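Local coordinates for protein diphthine synthase (Aeropyrum pernix, PDB 1WDE) that probably uses S-adenosyl-L-methionine to trimethylate the modified target histidine of elongation factor 2, the second step of diphthamide biosynthesis, at residues V13-A18 and D28-A33; S40-G45 and V96-S101. All blocks are in the same frame, centred on the assembly; numbering follows the deposited sequence.

Contact 1: residues V13-A18 and D28-A33; sequences VGWGYA and DAVRRA
The opening beta-alpha unit of the tetrapyrrole-methylase domain folds back on itself where Val13 of strand 9-14 and Trp15 meet Val30 on the last turn of helix 24-32. The contact is wholly apolar and turns on one methyl group, Val30 CG2. It lies 3.5 Å from Trp15 CZ3, on the six-membered part of the indole, and approaches the ring obliquely, while the stem of the same side chain, Val30 CB, stands 4.0 Å from Trp15 CH2. The two side chains cross at about a right angle. Val30 places CG2 beside its backbone N, with CG1 anti to that nitrogen (chi1 161°), and it is this choice that turns CG2 to the indole. Val13 CG1 meets that methyl more loosely, at 4.3 Å. Strand 9-14 runs inside the parallel sheet, and Trp15 and Gly16 both face Gly92 in a classic beta bulge. At Gly16 the backbone angles would jam any CB against the carbonyl oxygen of Trp15. The indole itself is buried between helices 24-32 and 47-57, where its NE1 is hydrogen-bonded to Ser52 OG. Replacing Trp15 by an alanine would probably open a gap beside Val30 CG2 and leave Ser52 without its indole partner. Val89 of the neighbouring strand 85-90 touches both Trp15 and Val30.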
loop_
_atom_site.group_PDB
_atom_site.type_symbol
_atom_site.label_atom_id
_atom_site.label_comp_id
_atom_site.label_asym_id
_atom_site.label_seq_id
_atom_site.Cartn_x
_atom_site.Cartn_y
_atom_site.Cartn_z
ATOM N N VAL A 13 16.064 0.416 -6.346
ATOM C CA VAL A 13 16.328 -0.114 -5.018
ATOM C C VAL A 13 15.285 0.137 -3.918
ATOM O O VAL A 13 14.935 1.284 -3.628
ATOM C CB VAL A 13 17.684 0.452 -4.530
ATOM C CG1 VAL A 13 18.160 -0.286 -3.288
ATOM C CG2 VAL A 13 18.719 0.357 -5.659
ATOM N N GLY A 14 14.809 -0.939 -3.296
ATOM C CA GLY A 14 13.869 -0.799 -2.194
ATOM C C GLY A 14 14.717 -0.605 -0.939
ATOM O O GLY A 14 15.625 -1.386 -0.661
ATOM N N TRP A 15 14.433 0.441 -0.181
ATOM C CA TRP A 15 15.192 0.754 1.021
ATOM C C TRP A 15 14.560 0.272 2.344
ATOM O O TRP A 15 15.163 0.411 3.403
ATOM C CB TRP A 15 15.392 2.270 1.090
ATOM C CG TRP A 15 16.659 2.702 1.767
ATOM C CD1 TRP A 15 16.768 3.413 2.923
ATOM C CD2 TRP A 15 18.000 2.474 1.306
ATOM N NE1 TRP A 15 18.095 3.647 3.213
ATOM C CE2 TRP A 15 18.871 3.081 2.239
ATOM C CE3 TRP A 15 18.547 1.814 0.196
ATOM C CZ2 TRP A 15 20.264 3.050 2.100
ATOM C CZ3 TRP A 15 19.934 1.779 0.054
ATOM C CH2 TRP A 15 20.778 2.397 1.007
ATOM N N GLY A 16 13.370 -0.318 2.293
ATOM C CA GLY A 16 12.724 -0.721 3.537
ATOM C C GLY A 16 11.964 0.510 4.022
ATOM O O GLY A 16 12.190 1.602 3.508
ATOM N N TYR A 17 11.089 0.384 5.012
ATOM C CA TYR A 17 10.318 1.557 5.415
ATOM C C TYR A 17 10.739 2.265 6.696
ATOM O O TYR A 17 10.027 3.135 7.183
ATOM C CB TYR A 17 8.824 1.193 5.491
ATOM C CG TYR A 17 8.541 0.069 6.451
ATOM C CD1 TYR A 17 8.650 -1.269 6.040
ATOM C CD2 TYR A 17 8.205 0.329 7.777
ATOM C CE1 TYR A 17 8.434 -2.308 6.924
ATOM C CE2 TYR A 17 7.986 -0.718 8.684
ATOM C CZ TYR A 17 8.102 -2.030 8.250
ATOM O OH TYR A 17 7.900 -3.073 9.132
ATOM N N ALA A 18 11.887 1.906 7.249
ATOM C CA ALA A 18 12.371 2.565 8.452
ATOM C C ALA A 18 13.865 2.345 8.559
ATOM O O ALA A 18 14.402 1.436 7.941
ATOM C CB ALA A 18 11.684 2.000 9.698
ATOM N N ASP A 28 24.905 -1.930 -0.375
ATOM C CA ASP A 28 26.004 -2.117 -1.326
ATOM C C ASP A 28 25.708 -1.446 -2.682
ATOM O O ASP A 28 26.487 -0.616 -3.166
ATOM C CB ASP A 28 26.245 -3.610 -1.534
ATOM C CG ASP A 28 27.499 -3.895 -2.338
ATOM O OD1 ASP A 28 27.669 -5.056 -2.777
ATOM O OD2 ASP A 28 28.316 -2.968 -2.526
ATOM N N ALA A 29 24.578 -1.798 -3.287
ATOM C CA ALA A 29 24.183 -1.241 -4.580
ATOM C C ALA A 29 24.245 0.276 -4.650
ATOM O O ALA A 29 24.778 0.837 -5.606
ATOM C CB ALA A 29 22.764 -1.701 -4.940
ATOM N N VAL A 30 23.671 0.936 -3.650
ATOM C CA VAL A 30 23.632 2.396 -3.602
ATOM C C VAL A 30 25.016 3.000 -3.389
ATOM O O VAL A 30 25.305 4.101 -3.862
ATOM C CB VAL A 30 22.633 2.870 -2.495
ATOM C CG1 VAL A 30 22.896 4.303 -2.093
ATOM C CG2 VAL A 30 21.203 2.753 -3.024
ATOM N N ARG A 31 25.877 2.272 -2.692
ATOM C CA ARG A 31 27.221 2.767 -2.446
ATOM C C ARG A 31 28.055 2.654 -3.717
ATOM O O ARG A 31 28.901 3.508 -3.992
ATOM C CB ARG A 31 27.871 1.993 -1.291
ATOM C CG ARG A 31 27.184 2.265 0.046
ATOM C CD ARG A 31 27.799 1.530 1.235
ATOM N NE ARG A 31 27.779 0.076 1.087
ATOM C CZ ARG A 31 27.755 -0.780 2.107
ATOM N NH1 ARG A 31 27.746 -2.089 1.881
ATOM N NH2 ARG A 31 27.720 -0.327 3.356
ATOM N N ARG A 32 27.780 1.621 -4.508
ATOM C CA ARG A 32 28.513 1.382 -5.743
ATOM C C ARG A 32 27.981 2.137 -6.956
ATOM O O ARG A 32 28.628 2.168 -8.000
ATOM C CB ARG A 32 28.571 -0.125 -6.028
ATOM C CG ARG A 32 29.413 -0.880 -5.006
ATOM C CD ARG A 32 29.453 -2.379 -5.275
ATOM N NE ARG A 32 30.351 -3.066 -4.347
ATOM C CZ ARG A 32 31.676 -2.927 -4.339
ATOM N NH1 ARG A 32 32.269 -2.125 -5.216
ATOM N NH2 ARG A 32 32.414 -3.580 -3.450
ATOM N N ALA A 33 26.814 2.754 -6.823
ATOM C CA ALA A 33 26.247 3.520 -7.928
ATOM C C ALA A 33 27.047 4.814 -8.113
ATOM O O ALA A 33 27.831 5.195 -7.246
ATOM C CB ALA A 33 24.782 3.842 -7.646
#

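Contact 2: residues S40-G45 and V96-S101; sequences SYTMPG and VATTHS
Van der Waals contact joins Thr42, in the loop between strand 35-39 and helix 47-57, to Thr98 and His100 on the turn that leads into helix 100-109. Thr98 CG2 lies 3.9 Å from Thr42 CB, and the methyl of Thr42 reaches obliquely to the imidazole, 4.0 Å from CG2 to His100 NE2. Tyr41 comes to the same ring at its edge, its OH near the imidazole plane and 3.7 Å from His100 CE1. No direct hydrogen bond crosses between the segments; polar links between them run through two waters and a neighbouring carboxylate. One water sits 3.2 Å from Tyr41 OH and 2.9 Å from Thr99 OG1, and a second donates to two backbone carbonyls, Thr42 O and Ala97 O. Within 96-101, Thr98 OG1 lies between its backbone N and carbonyl carbon (chi1 78°), where it accepts from His100 N at 3.2 Å and 168°, an ST turn; the same hydroxyl is hydrogen-bonded to Pro94 O. Behind the packing, Glu39 OE1 is hydrogen-bonded to both Thr42 OG1 and His100 NE2. A single carboxylate oxygen thus joins a threonine hydroxyl of one segment to the imidazole of the other and probably helps fix the rotation of that ring.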
loop_
_atom_site.group_PDB
_atom_site.type_symbol
_atom_site.label_atom_id
_atom_site.label_comp_id
_atom_site.label_asym_id
_atom_site.label_seq_id
_atom_site.Cartn_x
_atom_site.Cartn_y
_atom_site.Cartn_z
ATOM N N SER A 40 10.762 10.322 -2.122
ATOM C CA SER A 40 10.061 10.086 -0.877
ATOM C C SER A 40 8.605 10.493 -0.956
ATOM O O SER A 40 7.981 10.773 0.063
ATOM C CB SER A 40 10.766 10.849 0.242
ATOM O OG SER A 40 11.364 12.025 -0.271
ATOM N N TYR A 41 8.063 10.515 -2.171
ATOM C CA TYR A 41 6.671 10.893 -2.377
ATOM C C TYR A 41 5.695 9.715 -2.508
ATOM O O TYR A 41 4.490 9.889 -2.311
ATOM C CB TYR A 41 6.558 11.797 -3.610
ATOM C CG TYR A 41 6.877 11.124 -4.926
ATOM C CD1 TYR A 41 5.939 10.312 -5.564
ATOM C CD2 TYR A 41 8.111 11.313 -5.544
ATOM C CE1 TYR A 41 6.220 9.707 -6.795
ATOM C CE2 TYR A 41 8.406 10.713 -6.773
ATOM C CZ TYR A 41 7.455 9.913 -7.394
ATOM O OH TYR A 41 7.730 9.340 -8.619
ATOM N N THR A 42 6.201 8.529 -2.846
ATOM C CA THR A 42 5.336 7.351 -2.986
ATOM C C THR A 42 5.009 6.721 -1.638
ATOM O O THR A 42 4.187 5.807 -1.561
ATOM C CB THR A 42 5.981 6.236 -3.871
ATOM O OG1 THR A 42 7.268 5.885 -3.347
ATOM C CG2 THR A 42 6.122 6.698 -5.323
HETATM N N MSE A 43 5.645 7.216 -0.581
HETATM C CA MSE A 43 5.439 6.676 0.762
HETATM C C MSE A 43 5.347 7.785 1.832
HETATM O O MSE A 43 6.234 8.635 1.941
HETATM C CB MSE A 43 6.592 5.711 1.103
HETATM C CG MSE A 43 6.230 4.208 1.227
HETATM SE SE MSE A 43 5.578 3.195 -0.332
HETATM C CE MSE A 43 4.026 2.373 0.474
ATOM N N PRO A 44 4.269 7.784 2.637
ATOM C CA PRO A 44 4.107 8.803 3.685
ATOM C C PRO A 44 5.084 8.613 4.852
ATOM O O PRO A 44 5.526 7.498 5.120
ATOM C CB PRO A 44 2.650 8.623 4.110
ATOM C CG PRO A 44 2.445 7.157 3.944
ATOM C CD PRO A 44 3.108 6.876 2.609
ATOM N N GLY A 45 5.417 9.704 5.538
ATOM C CA GLY A 45 6.336 9.630 6.660
ATOM C C GLY A 45 7.736 9.196 6.257
ATOM O O GLY A 45 8.474 8.623 7.064
ATOM N N VAL A 96 6.149 -2.308 -5.294
ATOM C CA VAL A 96 4.922 -2.385 -4.522
ATOM C C VAL A 96 4.219 -1.054 -4.361
ATOM O O VAL A 96 4.672 -0.192 -3.617
ATOM C CB VAL A 96 5.183 -2.980 -3.111
ATOM C CG1 VAL A 96 3.885 -2.953 -2.267
ATOM C CG2 VAL A 96 5.681 -4.419 -3.247
ATOM N N ALA A 97 3.109 -0.891 -5.069
ATOM C CA ALA A 97 2.310 0.318 -4.950
ATOM C C ALA A 97 2.976 1.611 -5.414
ATOM O O ALA A 97 2.916 2.622 -4.723
ATOM C CB ALA A 97 1.842 0.476 -3.506
ATOM N N THR A 98 3.628 1.557 -6.571
ATOM C CA THR A 98 4.259 2.734 -7.179
ATOM C C THR A 98 4.214 2.414 -8.663
ATOM O O THR A 98 3.909 1.282 -9.032
ATOM C CB THR A 98 5.732 2.901 -6.779
ATOM O OG1 THR A 98 6.532 1.992 -7.543
ATOM C CG2 THR A 98 5.926 2.617 -5.294
ATOM N N THR A 99 4.482 3.387 -9.522
ATOM C CA THR A 99 4.478 3.095 -10.951
ATOM C C THR A 99 5.904 3.025 -11.525
ATOM O O THR A 99 6.094 3.188 -12.730
ATOM C CB THR A 99 3.670 4.147 -11.749
ATOM O OG1 THR A 99 4.107 5.460 -11.379
ATOM C CG2 THR A 99 2.177 3.994 -11.487
ATOM N N HIS A 100 6.893 2.762 -10.669
ATOM C CA HIS A 100 8.286 2.672 -11.114
ATOM C C HIS A 100 8.587 1.550 -12.124
ATOM O O HIS A 100 9.669 1.526 -12.716
ATOM C CB HIS A 100 9.224 2.547 -9.909
ATOM C CG HIS A 100 9.171 3.724 -8.984
ATOM N ND1 HIS A 100 8.738 4.971 -9.390
ATOM C CD2 HIS A 100 9.470 3.842 -7.668
ATOM C CE1 HIS A 100 8.765 5.802 -8.364
ATOM N NE2 HIS A 100 9.205 5.142 -7.308
ATOM N N SER A 101 7.657 0.617 -12.320
ATOM C CA SER A 101 7.878 -0.446 -13.304
ATOM C C SER A 101 7.889 0.181 -14.713
ATOM O O SER A 101 8.486 -0.367 -15.643
ATOM C CB SER A 101 6.782 -1.516 -13.211
ATOM O OG SER A 101 5.486 -0.943 -13.233
HETATM O O HOH W 1 5.447 7.664 -10.040
HETATM O O HOH W 2 2.645 5.283 -4.034
#

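In the fold
The two contacts meet at strand 85-90, which lies between strands 35-39 and 9-14 in the parallel sheet. Contact 1 packs strand 9-14 against helix 24-32; contact 2 joins the loop after strand 35-39 to the one after strand 85-90. Thr90 is shared: it is hydrogen-bonded through its backbone to Val13 and Trp15, and its side chain touches Thr42 and His100. The contact centres are 15 Å apart and the nearest atoms about 6 Å. Contact 2 belongs to the probable S-adenosyl-L-methionine site through Val96, with Thr98 about 7 Å from Asp93, while contact 1 lies farther back, Val13 about 9 Å from Asp93, in both cases between side chains.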